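Local coordinates for protein 4'-phospho-dehydrooxetanocin synthase (Bacillus megaterium, PDB 5UL3) that catalyses the cobalamin-dependent radical SAM ring contraction of dAMP to an oxetane aldehyde in oxetanocin A biosynthesis, at residues 241-246 and 284-289; 142-147 and 155-160. All blocks are in the same frame, centred on the assembly; numbering follows the deposited sequence.

Interaction 1: residues 241-246 and 284-289; sequences GEYTLR and KEEVPT
Tyr243 and Glu286 both turn CG beside the backbone N (chi1 -65° and -64°), and these torsions bring the phenol and the carboxylate together. Helix 242-252 belongs to the Rossmann-fold domain that houses cobalamin, and the residues at its N-terminal end, Gly241 and Glu242, bind the cofactor. Segment 284-289 is the end of the short helix 283-286 and the chain that leaves it.

The Glu286 chain is extended beyond CG, which carries its carboxylate out to the phenol. Tyr243 OH donates a hydrogen bond to Glu286 OE1 at 2.8 Å. Glu286 OE1 lies at the edge of the Tyr243 ring, near its plane, and is 3.4 Å from Tyr243 CE1. The phenol meets OE1 from above the carboxylate plane, 48° out of it. Tyr243 OH is also hydrogen-bonded to Asn282 N, just before the segment. The phenol oxygen thus has two partners near the short helix, the Glu286 carboxylate and the Asn282 backbone N. One face of the Tyr243 ring carries Arg246 NH1, 3.6 Å above the ring plane and offset toward the rim. The charged ends of Arg246 and Glu286 do not touch. Arg246 NH1 is 5.9 Å from Glu286 OE1.

Glu242 bends at its second torsion and crosses Val287 at about a right angle. Its carboxylate has partners on both oxygens. OE1 is hydrogen-bonded to cobalamin, and OE2 forms a salt bridge with Arg311, outside the two segments. Val287, the first residue past the helix, points its CB toward 241-246 and places CG2 by the carboxylate of Glu242. Across the contact the apolar neighbour of Glu242 OE2 is Val287 CG2, at 3.7 Å, with Val287 CG1 at 4.1 Å.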
loop_
_atom_site.group_PDB
_atom_site.type_symbol
_atom_site.label_atom_id
_atom_site.label_comp_id
_atom_site.label_asym_id
_atom_site.label_seq_id
_atom_site.Cartn_x
_atom_site.Cartn_y
_atom_site.Cartn_z
ATOM N N GLY A 241 5.164 9.252 11.812
ATOM C CA GLY A 241 4.541 9.468 13.106
ATOM C C GLY A 241 5.346 9.092 14.337
ATOM O O GLY A 241 5.008 9.534 15.440
ATOM N N GLU A 242 6.413 8.303 14.171
ATOM C CA GLU A 242 7.106 7.715 15.321
ATOM C C GLU A 242 7.663 8.782 16.257
ATOM O O GLU A 242 7.381 8.793 17.459
ATOM C CB GLU A 242 8.233 6.796 14.839
ATOM C CG GLU A 242 7.773 5.473 14.228
ATOM C CD GLU A 242 7.428 5.535 12.729
ATOM O OE1 GLU A 242 7.251 6.634 12.156
ATOM O OE2 GLU A 242 7.299 4.441 12.128
ATOM N N TYR A 243 8.505 9.665 15.730
ATOM C CA TYR A 243 9.108 10.684 16.584
ATOM C C TYR A 243 8.103 11.740 17.005
ATOM O O TYR A 243 8.246 12.329 18.079
ATOM C CB TYR A 243 10.278 11.358 15.871
ATOM C CG TYR A 243 11.445 10.455 15.583
ATOM C CD1 TYR A 243 11.553 9.208 16.167
ATOM C CD2 TYR A 243 12.454 10.869 14.715
ATOM C CE1 TYR A 243 12.622 8.382 15.892
ATOM C CE2 TYR A 243 13.522 10.053 14.434
ATOM C CZ TYR A 243 13.606 8.815 15.021
ATOM O OH TYR A 243 14.686 8.011 14.745
ATOM N N THR A 244 7.087 11.986 16.173
ATOM C CA THR A 244 5.990 12.858 16.563
ATOM C C THR A 244 5.327 12.348 17.841
ATOM O O THR A 244 5.136 13.104 18.801
ATOM C CB THR A 244 4.979 12.948 15.418
ATOM O OG1 THR A 244 5.538 13.705 14.335
ATOM C CG2 THR A 244 3.671 13.608 15.876
ATOM N N LEU A 245 4.993 11.059 17.877
ATOM C CA LEU A 245 4.327 10.518 19.064
ATOM C C LEU A 245 5.275 10.498 20.254
ATOM O O LEU A 245 4.881 10.847 21.369
ATOM C CB LEU A 245 3.758 9.123 18.775
ATOM C CG LEU A 245 2.550 9.102 17.828
ATOM C CD1 LEU A 245 2.202 7.667 17.447
ATOM C CD2 LEU A 245 1.358 9.756 18.502
ATOM N N ARG A 246 6.541 10.127 20.029
ATOM C CA ARG A 246 7.549 10.251 21.079
ATOM C C ARG A 246 7.534 11.644 21.703
ATOM O O ARG A 246 7.596 11.795 22.934
ATOM C CB ARG A 246 8.941 9.958 20.497
ATOM C CG ARG A 246 10.081 10.184 21.475
ATOM C CD ARG A 246 11.407 10.375 20.713
ATOM N NE ARG A 246 11.423 11.606 19.931
ATOM C CZ ARG A 246 12.330 11.898 19.005
ATOM N NH1 ARG A 246 13.308 11.046 18.736
ATOM N NH2 ARG A 246 12.261 13.045 18.351
ATOM N N LYS A 284 16.028 1.883 9.870
ATOM C CA LYS A 284 16.936 0.742 9.841
ATOM C C LYS A 284 16.835 -0.114 11.089
ATOM O O LYS A 284 16.775 -1.351 11.003
ATOM C CB LYS A 284 18.380 1.209 9.679
ATOM C CG LYS A 284 19.378 0.081 9.819
ATOM C CD LYS A 284 20.683 0.404 9.097
ATOM C CE LYS A 284 21.561 -0.840 8.967
ATOM N NZ LYS A 284 22.749 -0.590 8.097
ATOM N N GLU A 285 16.796 0.532 12.250
ATOM C CA GLU A 285 16.863 -0.211 13.498
ATOM C C GLU A 285 15.906 0.247 14.593
ATOM O O GLU A 285 15.908 -0.365 15.662
ATOM C CB GLU A 285 18.290 -0.162 14.053
ATOM C CG GLU A 285 18.837 1.250 14.189
ATOM C CD GLU A 285 20.352 1.283 14.098
ATOM O OE1 GLU A 285 20.969 2.283 14.546
ATOM O OE2 GLU A 285 20.922 0.299 13.577
ATOM N N GLU A 286 15.096 1.280 14.388
ATOM C CA GLU A 286 14.234 1.710 15.478
ATOM C C GLU A 286 12.786 1.279 15.316
ATOM O O GLU A 286 12.027 1.398 16.274
ATOM C CB GLU A 286 14.295 3.225 15.646
ATOM C CG GLU A 286 15.712 3.661 16.059
ATOM C CD GLU A 286 15.820 5.137 16.367
ATOM O OE1 GLU A 286 14.782 5.819 16.423
ATOM O OE2 GLU A 286 16.958 5.612 16.550
ATOM N N VAL A 287 12.380 0.806 14.144
ATOM C CA VAL A 287 10.983 0.453 13.920
ATOM C C VAL A 287 10.908 -1.071 13.835
ATOM O O VAL A 287 11.402 -1.672 12.862
ATOM C CB VAL A 287 10.408 1.125 12.666
ATOM C CG1 VAL A 287 8.964 0.712 12.471
ATOM C CG2 VAL A 287 10.469 2.649 12.815
ATOM N N PRO A 288 10.346 -1.740 14.848
ATOM C CA PRO A 288 10.325 -3.207 14.847
ATOM C C PRO A 288 9.098 -3.744 14.129
ATOM O O PRO A 288 8.312 -2.985 13.555
ATOM C CB PRO A 288 10.277 -3.550 16.345
ATOM C CG PRO A 288 9.394 -2.433 16.905
ATOM C CD PRO A 288 9.693 -1.182 16.047
ATOM N N THR A 289 8.939 -5.068 14.160
ATOM C CA THR A 289 7.739 -5.765 13.690
ATOM C C THR A 289 6.472 -4.971 13.994
ATOM O O THR A 289 6.288 -4.550 15.136
ATOM C CB THR A 289 7.654 -7.136 14.374
ATOM O OG1 THR A 289 8.889 -7.842 14.193
ATOM C CG2 THR A 289 6.459 -7.961 13.816
#

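Interaction 2: residues 142-147 and 155-160; sequences TLSSYL and VELIDM
Ser144 OG is hydrogen-bonded to Ser291 OG and packs against the side chains of Val155 and Leu157. The serine is buried, and Ser291 gives its hydroxyl a polar partner. Toward strand 154-159 it meets carbon alone. Ser144 OG is 3.6 Å from Val155 CG1, and Ser144 CB is 3.7 Å from the same methyl. With chi1 at 172°, OG stands anti to the backbone N and reaches over to the valine.

Leu157 comes to the same serine with its branched end. Leu157 CD1 is 3.9 Å from Ser144 OG, and Leu157 CD2 is 4.0 Å from Ser144 CB. Both methyls come from the strand side. CD1 touches both OG and CB, and CD2 touches CB. Leu157 also touches Ser291, so the leucine and the serine share this neighbour.

Helix 138-149 and strand 154-159 belong to a beta-alpha-beta unit with strand 119-124, in the Rossmann fold that houses cobalamin. The helix segment runs almost antiparallel to the strand, at 168°, as expected when the chain turns back to lay down the next parallel strand. The axes of 142-147 and 155-159 come within 8.9 Å. Strand 154-159 is an outer strand of the sheet, with backbone hydrogen bonds to strand 119-124. Val155 and Leu157, two residues apart, face the helix, while Glu156 between them points away.

One turn further along the helix, Leu147 packs on the other methyl of Val155. The two side chains cross at about a right angle. Val155 holds CG1 anti to its amide nitrogen (chi1 -176°), which divides its branches between two helix residues: CG1 goes to Ser144 and CG2 to Leu147. Val155 CG2 lies 3.8 Å from Leu147 CB and 3.9 Å from Leu147 CD1.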
loop_
_atom_site.group_PDB
_atom_site.type_symbol
_atom_site.label_atom_id
_atom_site.label_comp_id
_atom_site.label_asym_id
_atom_site.label_seq_id
_atom_site.Cartn_x
_atom_site.Cartn_y
_atom_site.Cartn_z
ATOM N N THR A 142 3.013 0.086 13.073
ATOM C CA THR A 142 4.403 0.441 13.335
ATOM C C THR A 142 4.536 1.590 14.327
ATOM O O THR A 142 5.550 1.671 15.026
ATOM C CB THR A 142 5.136 0.812 12.032
ATOM O OG1 THR A 142 4.527 1.978 11.465
ATOM C CG2 THR A 142 5.039 -0.327 11.027
ATOM N N LEU A 143 3.565 2.496 14.392
ATOM C CA LEU A 143 3.602 3.495 15.460
ATOM C C LEU A 143 3.493 2.819 16.820
ATOM O O LEU A 143 4.239 3.141 17.751
ATOM C CB LEU A 143 2.487 4.510 15.274
ATOM C CG LEU A 143 2.577 5.313 13.988
ATOM C CD1 LEU A 143 1.352 6.252 13.870
ATOM C CD2 LEU A 143 3.920 6.079 14.000
ATOM N N SER A 144 2.569 1.863 16.938
ATOM C CA SER A 144 2.439 1.088 18.172
ATOM C C SER A 144 3.731 0.376 18.524
ATOM O O SER A 144 4.214 0.459 19.665
ATOM C CB SER A 144 1.290 0.074 18.021
ATOM O OG SER A 144 1.243 -0.819 19.124
ATOM N N SER A 145 4.300 -0.374 17.574
ATOM C CA SER A 145 5.461 -1.181 17.939
ATOM C C SER A 145 6.679 -0.319 18.265
ATOM O O SER A 145 7.474 -0.683 19.149
ATOM C CB SER A 145 5.785 -2.190 16.841
ATOM O OG SER A 145 6.214 -1.541 15.634
ATOM N N TYR A 146 6.833 0.812 17.578
ATOM C CA TYR A 146 7.890 1.759 17.928
ATOM C C TYR A 146 7.751 2.221 19.385
ATOM O O TYR A 146 8.717 2.185 20.158
ATOM C CB TYR A 146 7.858 2.951 16.958
ATOM C CG TYR A 146 8.732 4.089 17.443
ATOM C CD1 TYR A 146 10.099 4.074 17.238
ATOM C CD2 TYR A 146 8.184 5.130 18.190
ATOM C CE1 TYR A 146 10.906 5.100 17.732
ATOM C CE2 TYR A 146 8.974 6.143 18.695
ATOM C CZ TYR A 146 10.327 6.128 18.456
ATOM O OH TYR A 146 11.101 7.142 18.970
ATOM N N LEU A 147 6.547 2.661 19.771
ATOM C CA LEU A 147 6.327 3.145 21.133
ATOM C C LEU A 147 6.506 2.037 22.167
ATOM O O LEU A 147 7.039 2.284 23.264
ATOM C CB LEU A 147 4.925 3.747 21.254
ATOM C CG LEU A 147 4.708 5.041 20.463
ATOM C CD1 LEU A 147 3.228 5.485 20.568
ATOM C CD2 LEU A 147 5.635 6.164 20.923
ATOM N N VAL A 155 -0.097 1.338 24.340
ATOM C CA VAL A 155 -0.741 1.679 23.079
ATOM C C VAL A 155 -1.944 0.768 22.899
ATOM O O VAL A 155 -1.836 -0.449 23.074
ATOM C CB VAL A 155 0.223 1.553 21.881
ATOM C CG1 VAL A 155 -0.462 2.009 20.576
ATOM C CG2 VAL A 155 1.498 2.369 22.121
ATOM N N GLU A 156 -3.077 1.360 22.545
ATOM C CA GLU A 156 -4.280 0.621 22.176
ATOM C C GLU A 156 -4.546 0.865 20.698
ATOM O O GLU A 156 -4.476 2.007 20.241
ATOM C CB GLU A 156 -5.476 1.058 23.022
ATOM C CG GLU A 156 -6.843 0.691 22.429
ATOM C CD GLU A 156 -7.629 -0.287 23.291
ATOM O OE1 GLU A 156 -7.136 -0.637 24.386
ATOM O OE2 GLU A 156 -8.738 -0.703 22.870
ATOM N N LEU A 157 -4.836 -0.209 19.960
ATOM C CA LEU A 157 -5.080 -0.148 18.523
ATOM C C LEU A 157 -6.551 -0.423 18.250
ATOM O O LEU A 157 -7.110 -1.397 18.771
ATOM C CB LEU A 157 -4.226 -1.174 17.777
ATOM C CG LEU A 157 -2.715 -0.871 17.764
ATOM C CD1 LEU A 157 -1.943 -2.069 17.235
ATOM C CD2 LEU A 157 -2.500 0.357 16.882
ATOM N N ILE A 158 -7.160 0.437 17.442
ATOM C CA ILE A 158 -8.523 0.259 16.958
ATOM C C ILE A 158 -8.475 0.328 15.440
ATOM O O ILE A 158 -7.865 1.250 14.881
ATOM C CB ILE A 158 -9.473 1.338 17.509
ATOM C CG1 ILE A 158 -9.445 1.363 19.041
ATOM C CG2 ILE A 158 -10.908 1.070 17.010
ATOM C CD1 ILE A 158 -10.242 2.519 19.619
ATOM N N ASP A 159 -9.117 -0.637 14.765
ATOM C CA ASP A 159 -9.060 -0.714 13.304
ATOM C C ASP A 159 -10.481 -0.866 12.768
ATOM O O ASP A 159 -11.108 -1.909 12.969
ATOM C CB ASP A 159 -8.192 -1.888 12.840
ATOM C CG ASP A 159 -7.850 -1.818 11.338
ATOM O OD1 ASP A 159 -8.498 -1.042 10.603
ATOM O OD2 ASP A 159 -6.910 -2.523 10.897
ATOM N N MET A 160 -10.975 0.174 12.090
ATOM C CA MET A 160 -12.278 0.082 11.429
ATOM C C MET A 160 -12.306 -0.944 10.306
ATOM O O MET A 160 -13.401 -1.311 9.862
ATOM C CB MET A 160 -12.687 1.442 10.871
ATOM C CG MET A 160 -12.975 2.472 11.953
ATOM S SD MET A 160 -13.617 3.983 11.243
ATOM C CE MET A 160 -15.301 3.450 10.826
#

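How the interactions relate
Both contacts are buried, but only interaction 2 lies between a helix and a strand of one beta-alpha-beta unit. Interaction 1 joins the start of another helix to a short helix end and the chain after it. Their chemistry differs accordingly. Interaction 2 is mostly methyl packing around one serine, whereas interaction 1 relies on a phenol-carboxylate bond and a carboxylate shared with cobalamin. Glu286 is also partly exposed. Their centres are 11 Å apart, and helix 138-149 links them. Glu242 touches Leu143 and Tyr146, and Pro288 O is probably hydrogen-bonded to Ser145 OG, weakly. Thr142 and Leu143 touch cobalamin too.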